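Local coordinates for protein trans-2-enoyl-CoA reductase (PDB 4GGO) that catalyses the NADH-dependent reduction of the carbon-carbon double bond of crotonyl-CoA to butyryl-CoA, serving fatty acid synthesis, at residues Ala199-Val204 against Gly250-His255; Val165-Gly170 against Glu191-Glu196; Lys300-Lys305 against Glu347-Ala352; Val276-Val281 against Ala296-Val301. All blocks are in the same frame, centred on the assembly; numbering follows the deposited sequence.

Contact 1: Ala199-Val204 against Gly250-His255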
# COMPACT_ATOMS: atom_id res chain seq x y z
N ALA A 199 8.25 -19.85 7.47
CA ALA A 199 6.91 -20.36 7.21
C ALA A 199 5.85 -19.36 7.65
O ALA A 199 4.87 -19.13 6.95
CB ALA A 199 6.71 -21.70 7.90
N ALA A 200 6.07 -18.76 8.82
CA ALA A 200 5.14 -17.79 9.38
C ALA A 200 5.02 -16.55 8.49
O ALA A 200 3.93 -16.02 8.30
CB ALA A 200 5.57 -17.39 10.78
N THR A 201 6.15 -16.11 7.94
CA THR A 201 6.16 -14.94 7.06
C THR A 201 5.35 -15.20 5.79
O THR A 201 4.59 -14.34 5.35
CB THR A 201 7.60 -14.54 6.69
OG1 THR A 201 8.33 -14.22 7.88
CG2 THR A 201 7.60 -13.32 5.77
N VAL A 202 5.51 -16.39 5.23
CA VAL A 202 4.73 -16.80 4.06
C VAL A 202 3.25 -16.89 4.41
O VAL A 202 2.38 -16.51 3.62
CB VAL A 202 5.22 -18.15 3.49
CG1 VAL A 202 4.33 -18.61 2.35
CG2 VAL A 202 6.66 -18.04 3.03
N LYS A 203 2.96 -17.39 5.61
CA LYS A 203 1.59 -17.49 6.10
C LYS A 203 0.92 -16.13 6.16
O LYS A 203 -0.27 -15.99 5.87
CB LYS A 203 1.57 -18.14 7.49
CG LYS A 203 1.20 -19.61 7.49
CD LYS A 203 -0.24 -19.82 7.07
CE LYS A 203 -0.63 -21.28 7.10
NZ LYS A 203 -2.04 -21.50 6.66
N VAL A 204 1.69 -15.11 6.52
CA VAL A 204 1.16 -13.77 6.71
C VAL A 204 1.22 -12.92 5.44
O VAL A 204 0.26 -12.22 5.11
CB VAL A 204 1.89 -13.03 7.85
CG1 VAL A 204 1.36 -11.62 8.01
CG2 VAL A 204 1.75 -13.80 9.15
N GLY A 250 11.21 -12.38 0.41
CA GLY A 250 11.36 -12.97 -0.91
C GLY A 250 10.55 -14.24 -1.09
O GLY A 250 10.01 -14.49 -2.17
N LYS A 251 10.47 -15.05 -0.05
CA LYS A 251 9.70 -16.29 -0.11
C LYS A 251 8.20 -16.01 -0.13
O LYS A 251 7.45 -16.70 -0.82
CB LYS A 251 10.06 -17.21 1.06
CG LYS A 251 11.09 -18.28 0.70
CD LYS A 251 12.34 -17.67 0.09
CE LYS A 251 13.26 -18.74 -0.48
NZ LYS A 251 14.48 -18.14 -1.08
N ALA A 252 7.78 -14.99 0.61
CA ALA A 252 6.38 -14.60 0.65
C ALA A 252 5.92 -14.09 -0.71
O ALA A 252 4.82 -14.42 -1.16
CB ALA A 252 6.16 -13.54 1.71
N LYS A 253 6.77 -13.31 -1.37
CA LYS A 253 6.47 -12.79 -2.70
C LYS A 253 6.39 -13.93 -3.71
O LYS A 253 5.54 -13.92 -4.60
CB LYS A 253 7.52 -11.77 -3.13
CG LYS A 253 7.26 -11.16 -4.50
CD LYS A 253 8.21 -10.01 -4.80
CE LYS A 253 9.63 -10.49 -4.99
NZ LYS A 253 9.75 -11.35 -6.20
N GLU A 254 7.28 -14.91 -3.57
CA GLU A 254 7.26 -16.09 -4.43
C GLU A 254 5.94 -16.83 -4.30
O GLU A 254 5.40 -17.33 -5.29
CB GLU A 254 8.42 -17.03 -4.08
CG GLU A 254 9.76 -16.60 -4.64
CD GLU A 254 10.86 -17.60 -4.33
OE1 GLU A 254 10.60 -18.52 -3.52
OE2 GLU A 254 11.96 -17.47 -4.88
N HIS A 255 5.43 -16.90 -3.08
CA HIS A 255 4.14 -17.54 -2.83
C HIS A 255 3.02 -16.71 -3.44
O HIS A 255 2.05 -17.25 -3.97
CB HIS A 255 3.91 -17.72 -1.32
CG HIS A 255 2.73 -18.57 -0.99
ND1 HIS A 255 1.44 -18.09 -0.97
CD2 HIS A 255 2.65 -19.88 -0.66
CE1 HIS A 255 0.61 -19.07 -0.65
NE2 HIS A 255 1.32 -20.16 -0.45

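Contact 2: Val165-Gly170 against Glu191-Glu196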
# COMPACT_ATOMS: atom_id res chain seq x y z
N VAL A 165 8.43 -11.92 9.83
CA VAL A 165 9.70 -11.27 10.10
C VAL A 165 10.32 -10.75 8.81
O VAL A 165 9.97 -11.21 7.72
CB VAL A 165 10.70 -12.23 10.78
CG1 VAL A 165 10.10 -12.83 12.05
CG2 VAL A 165 11.13 -13.33 9.82
N LEU A 166 11.22 -9.78 8.93
CA LEU A 166 11.91 -9.22 7.78
C LEU A 166 13.40 -9.52 7.89
O LEU A 166 14.17 -8.66 8.32
CB LEU A 166 11.68 -7.71 7.71
CG LEU A 166 10.24 -7.22 7.84
CD1 LEU A 166 10.19 -5.70 7.75
CD2 LEU A 166 9.35 -7.86 6.80
N LYS A 167 13.79 -10.73 7.51
CA LYS A 167 15.16 -11.19 7.75
C LYS A 167 15.71 -12.02 6.59
O LYS A 167 14.94 -12.61 5.83
CB LYS A 167 15.23 -11.96 9.07
CG LYS A 167 14.99 -11.09 10.30
CD LYS A 167 15.28 -11.81 11.61
CE LYS A 167 14.28 -12.91 11.90
NZ LYS A 167 14.34 -13.30 13.33
N PRO A 168 17.04 -12.07 6.44
CA PRO A 168 17.66 -12.86 5.37
C PRO A 168 17.78 -14.33 5.75
O PRO A 168 17.36 -14.73 6.83
CB PRO A 168 19.05 -12.24 5.25
CG PRO A 168 19.36 -11.82 6.64
CD PRO A 168 18.05 -11.33 7.22
N PHE A 169 18.36 -15.13 4.86
CA PHE A 169 18.67 -16.52 5.16
C PHE A 169 20.18 -16.75 5.08
O PHE A 169 20.87 -16.14 4.27
CB PHE A 169 17.96 -17.47 4.19
CG PHE A 169 16.47 -17.52 4.37
CD1 PHE A 169 15.92 -18.02 5.54
CD2 PHE A 169 15.61 -17.10 3.37
CE1 PHE A 169 14.54 -18.07 5.71
CE2 PHE A 169 14.24 -17.15 3.53
CZ PHE A 169 13.71 -17.64 4.70
N GLY A 170 20.68 -17.64 5.93
CA GLY A 170 22.09 -17.98 5.92
C GLY A 170 22.97 -17.03 6.71
O GLY A 170 23.41 -17.35 7.81
N GLU A 191 19.41 -10.42 11.50
CA GLU A 191 19.92 -11.77 11.68
C GLU A 191 19.18 -12.75 10.77
O GLU A 191 18.03 -12.51 10.41
CB GLU A 191 19.78 -12.20 13.14
CG GLU A 191 20.42 -11.25 14.15
CD GLU A 191 21.92 -11.43 14.27
OE1 GLU A 191 22.40 -11.63 15.41
OE2 GLU A 191 22.63 -11.38 13.24
N PRO A 192 19.84 -13.85 10.38
CA PRO A 192 19.18 -14.85 9.54
C PRO A 192 18.02 -15.54 10.26
O PRO A 192 18.08 -15.75 11.47
CB PRO A 192 20.29 -15.86 9.24
CG PRO A 192 21.29 -15.67 10.34
CD PRO A 192 21.24 -14.21 10.66
N ALA A 193 16.96 -15.86 9.53
CA ALA A 193 15.75 -16.42 10.12
C ALA A 193 15.74 -17.95 10.10
O ALA A 193 16.45 -18.58 9.32
CB ALA A 193 14.52 -15.88 9.41
N ASN A 194 14.93 -18.53 10.98
CA ASN A 194 14.76 -19.98 11.03
C ASN A 194 13.55 -20.45 10.22
O ASN A 194 12.82 -19.64 9.65
CB ASN A 194 14.66 -20.46 12.48
CG ASN A 194 13.57 -19.75 13.27
OD1 ASN A 194 12.47 -19.51 12.77
ND2 ASN A 194 13.88 -19.38 14.51
N ASP A 195 13.35 -21.77 10.17
CA ASP A 195 12.28 -22.36 9.37
C ASP A 195 10.89 -21.94 9.83
O ASP A 195 9.96 -21.85 9.02
CB ASP A 195 12.40 -23.89 9.36
CG ASP A 195 13.47 -24.39 8.41
OD1 ASP A 195 14.29 -23.57 7.94
OD2 ASP A 195 13.49 -25.61 8.13
N GLU A 196 10.73 -21.67 11.12
CA GLU A 196 9.45 -21.21 11.66
C GLU A 196 9.11 -19.80 11.19
O GLU A 196 8.02 -19.55 10.68
CB GLU A 196 9.44 -21.28 13.19
CG GLU A 196 8.96 -22.61 13.74
CD GLU A 196 8.54 -22.53 15.19
OE1 GLU A 196 8.98 -21.59 15.89
OE2 GLU A 196 7.75 -23.39 15.64
O HOH W 1 18.89 -19.01 7.98

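Contact 3: Lys300-Lys305 against Glu347-Ala352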
# COMPACT_ATOMS: atom_id res chain seq x y z
N LYS A 300 15.30 11.69 -3.80
CA LYS A 300 16.15 12.78 -4.27
C LYS A 300 16.38 12.69 -5.78
O LYS A 300 16.18 13.66 -6.51
CB LYS A 300 17.48 12.77 -3.54
CG LYS A 300 18.40 13.93 -3.89
CD LYS A 300 17.80 15.25 -3.44
CE LYS A 300 18.81 16.37 -3.51
NZ LYS A 300 18.27 17.65 -2.96
N VAL A 301 16.81 11.52 -6.23
CA VAL A 301 17.11 11.29 -7.64
C VAL A 301 15.88 11.43 -8.52
O VAL A 301 15.91 12.11 -9.55
CB VAL A 301 17.74 9.90 -7.85
CG1 VAL A 301 17.86 9.58 -9.33
CG2 VAL A 301 19.11 9.82 -7.17
N MET A 302 14.78 10.80 -8.11
CA MET A 302 13.58 10.78 -8.94
C MET A 302 12.85 12.13 -9.00
O MET A 302 12.23 12.46 -10.01
CB MET A 302 12.63 9.66 -8.50
CG MET A 302 13.25 8.27 -8.64
SD MET A 302 12.11 6.91 -8.38
CE MET A 302 11.20 6.92 -9.93
N LYS A 303 12.95 12.91 -7.93
CA LYS A 303 12.37 14.25 -7.94
C LYS A 303 13.16 15.18 -8.86
O LYS A 303 12.58 16.04 -9.52
CB LYS A 303 12.29 14.83 -6.52
CG LYS A 303 11.16 14.26 -5.69
CD LYS A 303 11.18 14.78 -4.26
CE LYS A 303 10.01 14.21 -3.46
NZ LYS A 303 9.98 14.74 -2.06
N GLU A 304 14.47 14.98 -8.92
CA GLU A 304 15.32 15.75 -9.82
C GLU A 304 15.10 15.35 -11.28
O GLU A 304 15.15 16.18 -12.18
CB GLU A 304 16.80 15.61 -9.45
CG GLU A 304 17.18 16.30 -8.15
CD GLU A 304 18.68 16.34 -7.93
OE1 GLU A 304 19.43 15.86 -8.81
OE2 GLU A 304 19.12 16.85 -6.88
N LYS A 305 14.84 14.06 -11.50
CA LYS A 305 14.62 13.54 -12.85
C LYS A 305 13.21 13.82 -13.34
O LYS A 305 12.97 13.92 -14.55
CB LYS A 305 14.92 12.04 -12.91
CG LYS A 305 16.39 11.69 -12.80
CD LYS A 305 16.61 10.20 -12.97
CE LYS A 305 18.09 9.85 -13.01
NZ LYS A 305 18.77 10.43 -14.20
N GLU A 347 17.69 1.94 -15.28
CA GLU A 347 19.14 1.90 -15.10
C GLU A 347 19.70 3.27 -14.70
O GLU A 347 20.54 3.36 -13.81
CB GLU A 347 19.82 1.41 -16.37
CG GLU A 347 21.33 1.25 -16.24
CD GLU A 347 22.01 0.98 -17.55
OE1 GLU A 347 21.65 -0.01 -18.22
OE2 GLU A 347 22.93 1.74 -17.92
N ASP A 348 19.22 4.32 -15.36
CA ASP A 348 19.72 5.66 -15.08
C ASP A 348 19.36 6.11 -13.66
O ASP A 348 20.12 6.83 -13.02
CB ASP A 348 19.19 6.66 -16.13
CG ASP A 348 17.70 6.89 -16.02
OD1 ASP A 348 16.92 5.97 -16.33
OD2 ASP A 348 17.30 8.02 -15.64
N VAL A 349 18.21 5.66 -13.17
CA VAL A 349 17.81 5.95 -11.81
C VAL A 349 18.67 5.19 -10.80
O VAL A 349 19.22 5.78 -9.88
CB VAL A 349 16.32 5.63 -11.57
CG1 VAL A 349 15.98 5.71 -10.08
CG2 VAL A 349 15.43 6.57 -12.37
N GLN A 350 18.78 3.88 -11.00
CA GLN A 350 19.51 3.02 -10.06
C GLN A 350 21.00 3.35 -9.96
O GLN A 350 21.59 3.26 -8.89
CB GLN A 350 19.31 1.55 -10.42
CG GLN A 350 17.92 1.02 -10.11
CD GLN A 350 17.57 1.12 -8.64
OE1 GLN A 350 18.33 0.69 -7.78
NE2 GLN A 350 16.42 1.71 -8.34
N LYS A 351 21.60 3.74 -11.08
CA LYS A 351 23.01 4.11 -11.07
C LYS A 351 23.22 5.43 -10.34
O LYS A 351 24.21 5.60 -9.62
CB LYS A 351 23.56 4.17 -12.49
CG LYS A 351 23.75 2.79 -13.11
CD LYS A 351 24.60 2.85 -14.37
CE LYS A 351 23.94 3.68 -15.45
NZ LYS A 351 24.69 3.60 -16.73
N ALA A 352 22.28 6.36 -10.50
CA ALA A 352 22.35 7.64 -9.80
C ALA A 352 22.14 7.45 -8.30
O ALA A 352 22.80 8.10 -7.49
CB ALA A 352 21.31 8.60 -10.37

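Contact 4: Val276-Val281 against Ala296-Val301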
# COMPACT_ATOMS: atom_id res chain seq x y z
N VAL A 276 3.86 -5.20 -9.00
CA VAL A 276 5.05 -4.75 -8.30
C VAL A 276 5.10 -3.23 -8.34
O VAL A 276 5.26 -2.62 -9.40
CB VAL A 276 6.33 -5.32 -8.93
CG1 VAL A 276 7.52 -5.06 -8.02
CG2 VAL A 276 6.17 -6.82 -9.17
N ASN A 277 4.96 -2.61 -7.17
CA ASN A 277 4.94 -1.16 -7.07
C ASN A 277 6.29 -0.59 -6.65
O ASN A 277 7.22 -1.34 -6.35
CB ASN A 277 3.85 -0.71 -6.09
CG ASN A 277 2.46 -1.14 -6.53
OD1 ASN A 277 2.30 -1.86 -7.52
ND2 ASN A 277 1.44 -0.69 -5.80
N LYS A 278 6.39 0.73 -6.63
CA LYS A 278 7.65 1.39 -6.26
C LYS A 278 7.85 1.38 -4.75
O LYS A 278 6.93 1.08 -3.98
CB LYS A 278 7.69 2.82 -6.78
CG LYS A 278 6.87 3.81 -5.96
CD LYS A 278 6.96 5.22 -6.54
CE LYS A 278 8.36 5.80 -6.39
NZ LYS A 278 8.69 6.09 -4.97
N GLY A 279 9.07 1.70 -4.32
CA GLY A 279 9.38 1.77 -2.91
C GLY A 279 8.82 3.02 -2.27
O GLY A 279 8.75 4.08 -2.90
N LEU A 280 8.41 2.90 -1.01
CA LEU A 280 7.83 4.02 -0.28
C LEU A 280 8.07 3.85 1.21
O LEU A 280 8.40 2.75 1.67
CB LEU A 280 6.33 4.13 -0.55
CG LEU A 280 5.42 3.17 0.22
CD1 LEU A 280 3.98 3.66 0.19
CD2 LEU A 280 5.50 1.75 -0.34
N VAL A 281 7.90 4.93 1.96
CA VAL A 281 8.03 4.87 3.41
C VAL A 281 6.87 4.08 4.01
O VAL A 281 5.71 4.44 3.83
CB VAL A 281 8.05 6.28 4.04
CG1 VAL A 281 8.11 6.18 5.56
CG2 VAL A 281 9.21 7.09 3.50
N ALA A 296 15.46 7.60 0.70
CA ALA A 296 15.83 9.01 0.77
C ALA A 296 16.64 9.42 -0.46
O ALA A 296 16.47 10.51 -1.00
CB ALA A 296 16.62 9.29 2.04
N SER A 297 17.51 8.52 -0.90
CA SER A 297 18.32 8.76 -2.09
C SER A 297 17.46 8.65 -3.35
O SER A 297 17.63 9.41 -4.29
CB SER A 297 19.48 7.77 -2.16
OG SER A 297 20.26 7.84 -0.97
N LEU A 298 16.54 7.68 -3.34
CA LEU A 298 15.64 7.46 -4.47
C LEU A 298 14.73 8.66 -4.68
O LEU A 298 14.53 9.11 -5.81
CB LEU A 298 14.80 6.20 -4.25
CG LEU A 298 13.89 5.78 -5.40
CD1 LEU A 298 14.71 5.27 -6.58
CD2 LEU A 298 12.88 4.74 -4.95
N PHE A 299 14.17 9.17 -3.59
CA PHE A 299 13.30 10.34 -3.65
C PHE A 299 14.06 11.53 -4.23
O PHE A 299 13.53 12.27 -5.06
CB PHE A 299 12.77 10.71 -2.26
CG PHE A 299 11.84 9.68 -1.66
CD1 PHE A 299 11.37 8.62 -2.41
CD2 PHE A 299 11.43 9.79 -0.34
CE1 PHE A 299 10.51 7.68 -1.85
CE2 PHE A 299 10.58 8.86 0.22
CZ PHE A 299 10.12 7.80 -0.54
N LYS A 300 15.30 11.69 -3.80
CA LYS A 300 16.15 12.78 -4.27
C LYS A 300 16.38 12.69 -5.78
O LYS A 300 16.18 13.66 -6.51
CB LYS A 300 17.48 12.77 -3.54
CG LYS A 300 18.40 13.93 -3.89
CD LYS A 300 17.80 15.25 -3.44
CE LYS A 300 18.81 16.37 -3.51
NZ LYS A 300 18.27 17.65 -2.96
N VAL A 301 16.81 11.52 -6.23
CA VAL A 301 17.11 11.29 -7.64
C VAL A 301 15.88 11.43 -8.52
O VAL A 301 15.91 12.11 -9.55
CB VAL A 301 17.74 9.90 -7.85
CG1 VAL A 301 17.86 9.58 -9.33
CG2 VAL A 301 19.11 9.82 -7.17

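Contact 1: Ala199-Val204 against Gly250-His255
Val202 does most of the touching here, sending its two methyl groups to different places on the partner helix. CG1 meets the imidazole of His255 at its carbon end, 3.7 Å from CD2, and comes in obliquely to the ring. The other branch, CG2, lies 4.0 Å from CB of Lys251 and beside the backbone of Ala252. With its CG anti to the backbone N (chi1 -170°), His255 throws its ring across to helix 199-204, where the two side chains meet at about a right angle. Lys251 offers just the root of its chain, since its end leads away. Ala252 lets the helices come close: its CB sits 4.0 Å from Thr201 O, and the axes pass at 8.3 Å with a crossing angle of -43°. No hydrogen bond links the two segments. Further out, His255 ND1 pairs with Gly207 N, which would help hold the ring's rotation, while Thr201 OG1 bonds to Glu197 O and Val165 N. Lys253, an NAD(+)-binding residue, stands off this interface on helix 248-266, eight residues intervening between it and Tyr244, the inferred proton donor. That spacing is the Y-X8-K signature of this reductase family.

Contact 2: Val165-Gly170 against Glu191-Glu196
Pro168 and Ala193 join two extended, irregular backbones through one hydrogen bond, Ala193 N to Pro168 O, 3.0 Å long with an N-H...O angle of 157°. The same carbonyl also takes a CH...O contact from Pro192 CA. A water extends the pairing, accepting from Gly170 N and donating to Ala193 O; it lies in the plane of the Phe169 ring, at its edge. The side chains then wrap round these bonds. Lys167 runs its aliphatic stem past the carbonyl of Glu191, CD 3.1 Å from Glu191 O, a tight fit that Pro168 CD completes at 3.4 Å. A bend at chi3 (-69°) helps turn CE back over the methyl of Ala193, 3.9 Å from its CB, and the ammonium goes on to a salt bridge with Glu197. Phe169 presents the edge of its ring to Ala193 O, with CE1 4.3 Å from Ala193 CB, and also touches Lys251 of helix 248-266. Pro192 packs its ring carbons against Gly170, whose backbone angles suit glycine. Asn194 is the N-cap of helix 195-205, its OD1 holding Glu197 N. Chemically the balance is uneven: Pro168 O is well served, whereas Glu191 O, buried by this contact against the carbons of Lys167 and Pro168, has no hydrogen-bond partner in the model, so this carbonyl probably carries a desolvation cost.

Contact 3: Lys300-Lys305 against Glu347-Ala352
Lys305 reaches across to Asp348 and forms the one polar link between these helices, a salt bridge whose hydrogen bond, Lys305 NZ to Asp348 OD2 at 3.2 Å, is weak. The two side chains slide past each other in opposite directions, which lays Lys305 CE almost as close to the same oxygen. The bend at chi4 (-65°) ends a chain otherwise extended, and its CD rests on CG2 of Val349 at 3.9 Å. The other oxygen, Asp348 OD1, lies near Glu346 OE1, so the lysine charge probably eases a crowding of negative groups. Other charges are met locally: Lys351 NZ bonds Glu347 OE2 at 2.8 Å through the anti lone pair, one turn back along its own helix. Gln350 NE2 is held by Glu344 O and Tyr294 OH, and Lys303 pairs with Asp370. Beneath the polar rim the seam is apolar. Val301 CG1 touches Ala352 CB at 3.7 Å, and Met302 CG meets Val349 CG1 at 4.0 Å, the side chains crossing at about a right angle. With axes 9.8 Å apart and directions differing by 134°, this is a steeply crossed helix pair running in broadly opposing directions, its members following the last two strands of the Rossmann-type parallel sheet.

Contact 4: Val276-Val281 against Ala296-Val301
Phe299 carries this contact, poking the far end of its ring at the loop that leaves strand 270-276. Around its rim sit Gly279 O, 4.1 Å from CE1, and Val281 CG2, 4.0 Å from CE2; both lie at the ring edge near its plane. The valine crosses the phenylalanine at about a right angle. Lys278 NZ comes in obliquely, 3.9 Å from Phe299 CE1. The lysine chain doubles back through bends at chi3 and chi4, each near -70°, to let NZ bond Gly279 O at 2.9 Å, nearly in line with that carbonyl. Glu309 O gives a weak second bond, so the buried ammonium has backbone acceptors. This is the snug half. Elsewhere the backbones stay well apart: Gly279 CA and Leu298 CA, a nearest pair, are still 8.6 Å from each other, and Leu298 CD2 comes no nearer than 4.4 Å to Lys278 NZ. Leu280 is loose too, its CA 4.4 Å from Phe299 CZ and its side chain turned away. Leu280 and Val281, both partly exposed, bind NAD(+), and Lys278 O is bonded to Tyr62 OH, another NAD(+) residue. His308 stacks edge-to-face on Phe299, and Val349 of helix 347-359 backs Leu298. The loop leaving strand 270-276, next to the outermost strand 338-339, thus packs on helix 291-305, with helix 371-380 also touching Val281 and helix 311-323 touching Leu280.

In the fold
Following the chain, contact 2 comes first, closing the excursion through strands 173-178 and 185-190 and delivering the chain into helix 195-205. That helix opens contact 1, whose longer loop runs through strand 227-233 before helix 248-266 returns to it. The two touch through helix 248-266 and the 165-170 loop. Next, contact 4 closes the short path from strand 270-276 to helix 291-305. Contact 3 begins on that helix, sharing Lys300 and Val301, and closes the path through strand 338-339 to helix 347-359. No loop nests within another. Contacts 1 and 2 form one cluster and 3 and 4 a second, with contacts 1 and 4 about 23 Å apart between centres.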